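Local coordinates for alcohol dehydrogenase superfamily protein (PDB 3GAZ), which is probably an NADP-dependent oxidoreductase of the medium-chain dehydrogenase/reductase family, built from a GroES-like domain and a Rossmann-type nucleotide-binding domain, at residues A[69-74]-A[102-107]; A[92-97]-A[270-275]; A[266-271]-A[279-284]. One frame throughout, in Å; residues are numbered along the deposited sequence.

In the fold
The three contacts form a row, with centres about 12 Å apart between interactions 1 and 2, about 7 Å between 2 and 3, and about 17 Å between 1 and 3. Interactions 1 and 2 use the adjacent antiparallel strands 70-78 and 90-94 of the GroES-like domain, and their segments alternate along the chain: 69-74, 92-97, 102-107, 270-275. Interactions 2 and 3 share His-270 and Thr-271 on helix 270-274, and interaction 3 adds helix 278-293. Since helix 270-274 follows strand 262-265, an outermost strand, within this chain, of the parallel Rossmann-type sheet, the row records how the chain, on leaving that sheet, packs back against the GroES-like domain.

Interaction 1 (A[69-74]-A[102-107]); sequences MDLAGT and QGTHAQ
Thr-104 carries this contact, meeting Asp-70 through its hydroxyl and Leu-71 through its methyl. The segment begins at Gln-102, whose NE2 reaches Gly-103 O at 3.0 Å, with the acceptor almost in the amide plane, a bond that helps to fix how the amide is turned. At Gly-103 the backbones come nearest, its CA lying 5.7 Å from Met-69 CA.

Thr-104 follows with its CB directed at the strand. Its OG1 donates to Asp-70 O at 2.7 Å; the hydroxyl sits above the carbonyl plane, 46° out of it, and makes a second hydrogen bond to Ser-42 OG. A chi1 of 63° puts OG1 between the backbone N and the carbonyl carbon and turns CG2 toward Leu-71, where it lies 3.6 Å from Leu-71 CB and 3.8 Å from Leu-71 CD2. One short side chain thus serves a buried carbonyl and an apolar neighbour at once.

His-105 is the centre of an inverse gamma turn, closed by a weak bond from Ala-106 N to Thr-104 O, after which Gln-107 leads into strand 108-112.

The segment lies in the loop between strand 90-94 and strand 108-112 of the GroES-like domain. Strand 70-78 is flanked in its sheet by strand 90-94, through Leu-71 with Gly-93, and by strand 41-43; Asp-70 OD1 is taken by Leu-133 N, at helix 132-145.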
# COMPACT_ATOMS: atom_id res chain seq x y z
N MSE A 69 7.53 -5.78 10.06
CA MSE A 69 7.86 -4.38 9.77
C MSE A 69 9.31 -3.97 10.02
O MSE A 69 9.84 -3.09 9.32
CB MSE A 69 6.92 -3.47 10.58
CG MSE A 69 5.44 -3.83 10.44
SE MSE A 69 4.37 -2.87 11.57
CE MSE A 69 4.24 -3.92 12.86
N ASP A 70 9.95 -4.57 11.02
CA ASP A 70 11.33 -4.25 11.39
C ASP A 70 12.36 -5.24 10.85
O ASP A 70 12.08 -6.44 10.74
CB ASP A 70 11.50 -4.21 12.91
CG ASP A 70 10.74 -3.08 13.58
OD1 ASP A 70 10.75 -1.95 13.04
OD2 ASP A 70 10.15 -3.31 14.66
N LEU A 71 13.55 -4.75 10.53
CA LEU A 71 14.61 -5.62 10.07
C LEU A 71 15.99 -5.18 10.50
O LEU A 71 16.19 -4.05 10.97
CB LEU A 71 14.58 -5.76 8.54
CG LEU A 71 14.84 -4.56 7.62
CD1 LEU A 71 16.28 -4.06 7.77
CD2 LEU A 71 14.60 -5.00 6.18
N ALA A 72 16.94 -6.10 10.36
CA ALA A 72 18.34 -5.86 10.67
C ALA A 72 19.05 -6.83 9.74
O ALA A 72 18.71 -8.01 9.69
CB ALA A 72 18.64 -6.19 12.12
N GLY A 73 20.02 -6.33 8.98
CA GLY A 73 20.73 -7.22 8.07
C GLY A 73 21.95 -6.58 7.45
O GLY A 73 22.58 -5.70 8.05
N THR A 74 22.28 -7.01 6.24
CA THR A 74 23.44 -6.51 5.53
C THR A 74 23.08 -6.11 4.10
O THR A 74 22.26 -6.76 3.45
CB THR A 74 24.56 -7.58 5.47
OG1 THR A 74 24.99 -7.88 6.81
CG2 THR A 74 25.75 -7.08 4.66
N GLN A 102 6.46 -4.88 1.01
CA GLN A 102 6.86 -6.23 1.38
C GLN A 102 7.31 -6.27 2.84
O GLN A 102 8.06 -5.39 3.28
CB GLN A 102 8.01 -6.74 0.51
CG GLN A 102 8.44 -8.14 0.90
CD GLN A 102 9.86 -8.48 0.48
OE1 GLN A 102 10.17 -8.54 -0.70
NE2 GLN A 102 10.73 -8.69 1.47
N GLY A 103 6.88 -7.28 3.57
CA GLY A 103 7.26 -7.41 4.97
C GLY A 103 8.68 -7.92 5.13
O GLY A 103 9.36 -8.23 4.15
N THR A 104 9.14 -8.02 6.37
CA THR A 104 10.51 -8.48 6.61
C THR A 104 10.67 -9.97 6.91
O THR A 104 11.78 -10.41 7.22
CB THR A 104 11.19 -7.64 7.71
OG1 THR A 104 10.50 -7.80 8.95
CG2 THR A 104 11.18 -6.16 7.31
N HIS A 105 9.58 -10.74 6.84
CA HIS A 105 9.66 -12.18 7.06
C HIS A 105 10.16 -12.75 5.73
O HIS A 105 9.47 -13.54 5.07
CB HIS A 105 8.28 -12.77 7.36
CG HIS A 105 7.65 -12.26 8.62
ND1 HIS A 105 6.31 -12.44 8.91
CD2 HIS A 105 8.17 -11.57 9.66
CE1 HIS A 105 6.04 -11.89 10.08
NE2 HIS A 105 7.15 -11.36 10.55
N ALA A 106 11.35 -12.33 5.33
CA ALA A 106 11.94 -12.76 4.06
C ALA A 106 13.45 -12.67 4.12
O ALA A 106 14.01 -11.93 4.91
CB ALA A 106 11.42 -11.88 2.92
N GLN A 107 14.12 -13.43 3.25
CA GLN A 107 15.57 -13.41 3.24
C GLN A 107 16.11 -12.10 2.68
O GLN A 107 17.21 -11.69 3.03
CB GLN A 107 16.11 -14.58 2.42
CG GLN A 107 15.84 -15.95 3.03
CD GLN A 107 16.44 -17.07 2.22
OE1 GLN A 107 16.27 -17.13 1.00
NE2 GLN A 107 17.16 -17.97 2.89

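Interaction 2 (A[92-97]-A[270-275]); sequences FGLTGG and HTLLAN
The 2.8 Å bond from Ala-274 N to His-270 O closes the helical turn that presents Leu-272 to Leu-94. It is the shortest backbone bond within either segment, and no hydrogen bond crosses between them. In the two-domain architecture of medium-chain dehydrogenases/reductases, strand 90-94 belongs to the GroES-like domain, whereas helix 270-274 follows strand 262-265, an outermost strand, within this chain, of the Rossmann-type sheet; the contact therefore joins chain regions 173 residues apart.

Leu-272 accounts for 73 of the 121 Å² buried in the pair. The two leucine side chains approach at a slant. With its CG anti to the backbone N (chi1 169°), Leu-94 extends from the strand end and offers the CG-CD1 branch. Leu-272 answers with its CD1 methyl: a chi2 of -179° sets CD1 anti to CA, so that this branch reaches furthest from the helix.

Beyond the strand end the same methyl lies against the main chain, where Thr-95 and Gly-96 are touched through backbone atoms alone. Thr-95 has its CB directed away from the helix, which helps to explain why a helix methyl can approach the peptide linking the two residues.

Around the pair, Leu-94 also packs on Phe-281 of helix 278-293 and on Pro-132, Leu-133 and Ile-136 of helix 132-145. Just after the short helix, Asn-275 takes positive phi and packs on Pro-325 of the second subunit.

Four approaches of Leu-272 CD1 define the contact: Leu-94 CG at 3.9 Å, Leu-94 CD1 at 4.0 Å, Gly-96 N at 4.3 Å and Thr-95 C at 4.4 Å.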
# COMPACT_ATOMS: atom_id res chain seq x y z
N PHE A 92 19.77 -1.47 9.83
CA PHE A 92 18.52 -1.84 10.50
C PHE A 92 17.50 -0.73 10.24
O PHE A 92 17.88 0.40 9.90
CB PHE A 92 18.73 -2.08 12.01
CG PHE A 92 18.85 -0.82 12.85
CD1 PHE A 92 19.73 0.20 12.52
CD2 PHE A 92 18.10 -0.70 14.03
CE1 PHE A 92 19.88 1.33 13.35
CE2 PHE A 92 18.24 0.41 14.87
CZ PHE A 92 19.14 1.43 14.52
N GLY A 93 16.22 -1.06 10.36
CA GLY A 93 15.20 -0.04 10.14
C GLY A 93 13.77 -0.54 10.06
O GLY A 93 13.52 -1.74 10.05
N LEU A 94 12.84 0.41 10.03
CA LEU A 94 11.41 0.15 9.91
C LEU A 94 11.21 0.31 8.42
O LEU A 94 11.25 1.43 7.90
CB LEU A 94 10.61 1.20 10.68
CG LEU A 94 9.10 1.25 10.46
CD1 LEU A 94 8.52 -0.16 10.56
CD2 LEU A 94 8.47 2.19 11.48
N THR A 95 10.98 -0.80 7.72
CA THR A 95 10.89 -0.76 6.27
C THR A 95 9.63 -1.18 5.53
O THR A 95 9.43 -0.79 4.39
CB THR A 95 12.04 -1.57 5.70
OG1 THR A 95 11.81 -2.96 5.99
CG2 THR A 95 13.37 -1.14 6.36
N GLY A 96 8.77 -2.00 6.14
CA GLY A 96 7.58 -2.42 5.43
C GLY A 96 6.58 -3.15 6.28
O GLY A 96 6.44 -2.86 7.47
N GLY A 97 5.86 -4.10 5.68
CA GLY A 97 4.88 -4.85 6.43
C GLY A 97 3.52 -4.17 6.46
O GLY A 97 2.54 -4.73 6.95
N HIS A 270 2.01 6.53 9.14
CA HIS A 270 1.72 7.48 8.07
C HIS A 270 2.87 7.65 7.10
O HIS A 270 2.68 7.70 5.89
CB HIS A 270 1.29 8.86 8.62
CG HIS A 270 0.91 9.84 7.55
ND1 HIS A 270 1.78 10.80 7.08
CD2 HIS A 270 -0.22 9.95 6.81
CE1 HIS A 270 1.20 11.46 6.09
NE2 HIS A 270 -0.01 10.97 5.90
N THR A 271 4.08 7.73 7.64
CA THR A 271 5.26 7.90 6.80
C THR A 271 5.37 6.83 5.73
O THR A 271 5.68 7.13 4.57
CB THR A 271 6.52 7.88 7.64
OG1 THR A 271 6.54 9.05 8.46
CG2 THR A 271 7.77 7.82 6.76
N LEU A 272 5.14 5.59 6.12
CA LEU A 272 5.22 4.48 5.18
C LEU A 272 3.99 4.33 4.30
O LEU A 272 4.08 3.87 3.18
CB LEU A 272 5.46 3.16 5.92
CG LEU A 272 6.77 2.97 6.71
CD1 LEU A 272 6.82 1.60 7.36
CD2 LEU A 272 7.93 3.10 5.77
N LEU A 273 2.83 4.72 4.82
CA LEU A 273 1.58 4.58 4.07
C LEU A 273 1.40 5.66 3.01
O LEU A 273 0.78 5.43 1.98
CB LEU A 273 0.38 4.63 5.03
CG LEU A 273 0.31 3.48 6.06
CD1 LEU A 273 -0.77 3.77 7.06
CD2 LEU A 273 0.02 2.18 5.36
N ALA A 274 1.95 6.83 3.29
CA ALA A 274 1.83 7.98 2.39
C ALA A 274 3.12 8.40 1.71
O ALA A 274 3.11 9.25 0.83
CB ALA A 274 1.25 9.17 3.15
N ASN A 275 4.24 7.81 2.12
CA ASN A 275 5.54 8.15 1.55
C ASN A 275 5.96 9.60 1.75
O ASN A 275 6.33 10.29 0.80
CB ASN A 275 5.58 7.81 0.05
CG ASN A 275 5.73 6.32 -0.20
OD1 ASN A 275 6.71 5.71 0.23
ND2 ASN A 275 4.77 5.73 -0.90

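Interaction 3 (A[266-271]-A[279-284])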
# COMPACT_ATOMS: atom_id res chain seq x y z
N VAL A 266 0.09 10.00 18.24
CA VAL A 266 1.28 9.49 17.55
C VAL A 266 0.85 8.37 16.61
O VAL A 266 0.14 7.45 17.02
CB VAL A 266 2.32 8.92 18.55
CG1 VAL A 266 3.52 8.34 17.78
CG2 VAL A 266 2.80 10.01 19.50
N PHE A 267 1.27 8.45 15.35
CA PHE A 267 0.93 7.44 14.36
C PHE A 267 2.10 7.33 13.39
O PHE A 267 2.14 8.00 12.36
CB PHE A 267 -0.36 7.83 13.62
CG PHE A 267 -0.84 6.79 12.65
CD1 PHE A 267 -1.00 5.47 13.05
CD2 PHE A 267 -1.14 7.13 11.34
CE1 PHE A 267 -1.45 4.49 12.15
CE2 PHE A 267 -1.59 6.17 10.43
CZ PHE A 267 -1.74 4.85 10.84
N THR A 268 3.06 6.49 13.74
CA THR A 268 4.27 6.30 12.94
C THR A 268 4.07 5.77 11.53
O THR A 268 4.84 6.09 10.62
CB THR A 268 5.24 5.36 13.70
OG1 THR A 268 5.49 5.91 15.00
CG2 THR A 268 6.56 5.22 12.97
N LEU A 269 3.02 4.98 11.33
CA LEU A 269 2.78 4.38 10.02
C LEU A 269 2.53 5.34 8.86
O LEU A 269 2.80 4.97 7.71
CB LEU A 269 1.60 3.41 10.09
CG LEU A 269 1.62 2.32 11.17
CD1 LEU A 269 0.45 1.37 10.95
CD2 LEU A 269 2.93 1.58 11.10
N HIS A 270 2.01 6.53 9.14
CA HIS A 270 1.72 7.48 8.07
C HIS A 270 2.87 7.65 7.10
O HIS A 270 2.68 7.70 5.89
CB HIS A 270 1.29 8.86 8.62
CG HIS A 270 0.91 9.84 7.55
ND1 HIS A 270 1.78 10.80 7.08
CD2 HIS A 270 -0.22 9.95 6.81
CE1 HIS A 270 1.20 11.46 6.09
NE2 HIS A 270 -0.01 10.97 5.90
N THR A 271 4.08 7.73 7.64
CA THR A 271 5.26 7.90 6.80
C THR A 271 5.37 6.83 5.73
O THR A 271 5.68 7.13 4.57
CB THR A 271 6.52 7.88 7.64
OG1 THR A 271 6.54 9.05 8.46
CG2 THR A 271 7.77 7.82 6.76
N ALA A 279 12.92 10.42 5.09
CA ALA A 279 14.25 10.72 5.60
C ALA A 279 14.31 10.82 7.12
O ALA A 279 15.32 10.50 7.74
CB ALA A 279 14.77 12.00 4.97
N HIS A 280 13.21 11.28 7.72
CA HIS A 280 13.15 11.43 9.17
C HIS A 280 13.34 10.08 9.88
O HIS A 280 13.85 10.02 11.00
CB HIS A 280 11.80 12.04 9.57
CG HIS A 280 11.70 12.42 11.01
ND1 HIS A 280 12.67 13.16 11.66
CD2 HIS A 280 10.73 12.19 11.93
CE1 HIS A 280 12.30 13.37 12.91
NE2 HIS A 280 11.12 12.79 13.10
N PHE A 281 12.94 8.99 9.22
CA PHE A 281 13.08 7.66 9.81
C PHE A 281 14.54 7.29 10.03
O PHE A 281 14.92 6.95 11.15
CB PHE A 281 12.39 6.62 8.93
CG PHE A 281 10.96 6.37 9.29
CD1 PHE A 281 10.21 7.36 9.93
CD2 PHE A 281 10.35 5.15 9.01
CE1 PHE A 281 8.87 7.13 10.28
CE2 PHE A 281 9.03 4.92 9.35
CZ PHE A 281 8.28 5.91 9.99
N GLY A 282 15.34 7.34 8.97
CA GLY A 282 16.75 7.02 9.11
C GLY A 282 17.42 7.95 10.10
O GLY A 282 18.33 7.56 10.83
N GLU A 283 16.97 9.20 10.13
CA GLU A 283 17.53 10.18 11.05
C GLU A 283 17.27 9.77 12.49
O GLU A 283 18.18 9.82 13.33
CB GLU A 283 16.94 11.56 10.78
CG GLU A 283 17.38 12.19 9.46
CD GLU A 283 18.89 12.32 9.35
OE1 GLU A 283 19.55 11.35 8.93
OE2 GLU A 283 19.41 13.40 9.69
N MSE A 284 16.04 9.36 12.79
CA MSE A 284 15.70 8.95 14.15
C MSE A 284 16.51 7.70 14.54
O MSE A 284 16.95 7.58 15.68
CB MSE A 284 14.20 8.67 14.29
CG MSE A 284 13.30 9.92 14.39
SE MSE A 284 11.53 9.59 14.72
CE MSE A 284 11.01 9.02 13.07
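Phe-281 is met on one face by Thr-271 and at its edge by Thr-268. Thr-271 CG2 stands 3.8 Å from the centroid of the Phe-281 ring and 14° off its normal, the geometry of a CH-pi contact over the face. With chi1 at -68°, OG1 sits beside the backbone N and CG2 is anti to it, which carries the methyl over the ring face, while Thr-271 OG1 lies 3.5 Å from Phe-281 CE1 near the rim. At the far end of the ring, Thr-268 O lies in the ring plane, 3.5 Å from Phe-281 CZ, and Thr-268 CG2 comes equally close to that same atom, from the side of the plane opposite Thr-271 CG2.

What sets the two threonines about the tip of the ring is a type I beta turn from Phe-267 to His-270, leading into helix 270-274. One residue on, a weak bond from Thr-271 N to Thr-268 O continues the path into the helix. Thr-268 is fixed further by its OG1, hydrogen-bonded to Glu-140 OE1 and Thr-137 OG1 of helix 132-145. On its own side, Phe-281 rides on helix 278-293, with the 2.9 Å bond from Met-284 N to His-280 O marking the regular turn around it; His-280 NE2 is hydrogen-bonded to Asp-144 OD2 and so links this helix to helix 132-145 as well. Leu-115 and Leu-272 also touch Phe-281.

Because a methyl covers the electron-rich face and a carbonyl oxygen meets the weakly positive C-H rim, the two partners match the ring's polarity. No hydrogen bond spans the segments; with methyl and ring carbons doing most of the touching, the attraction is probably mainly dispersive, with a modest electrostatic share.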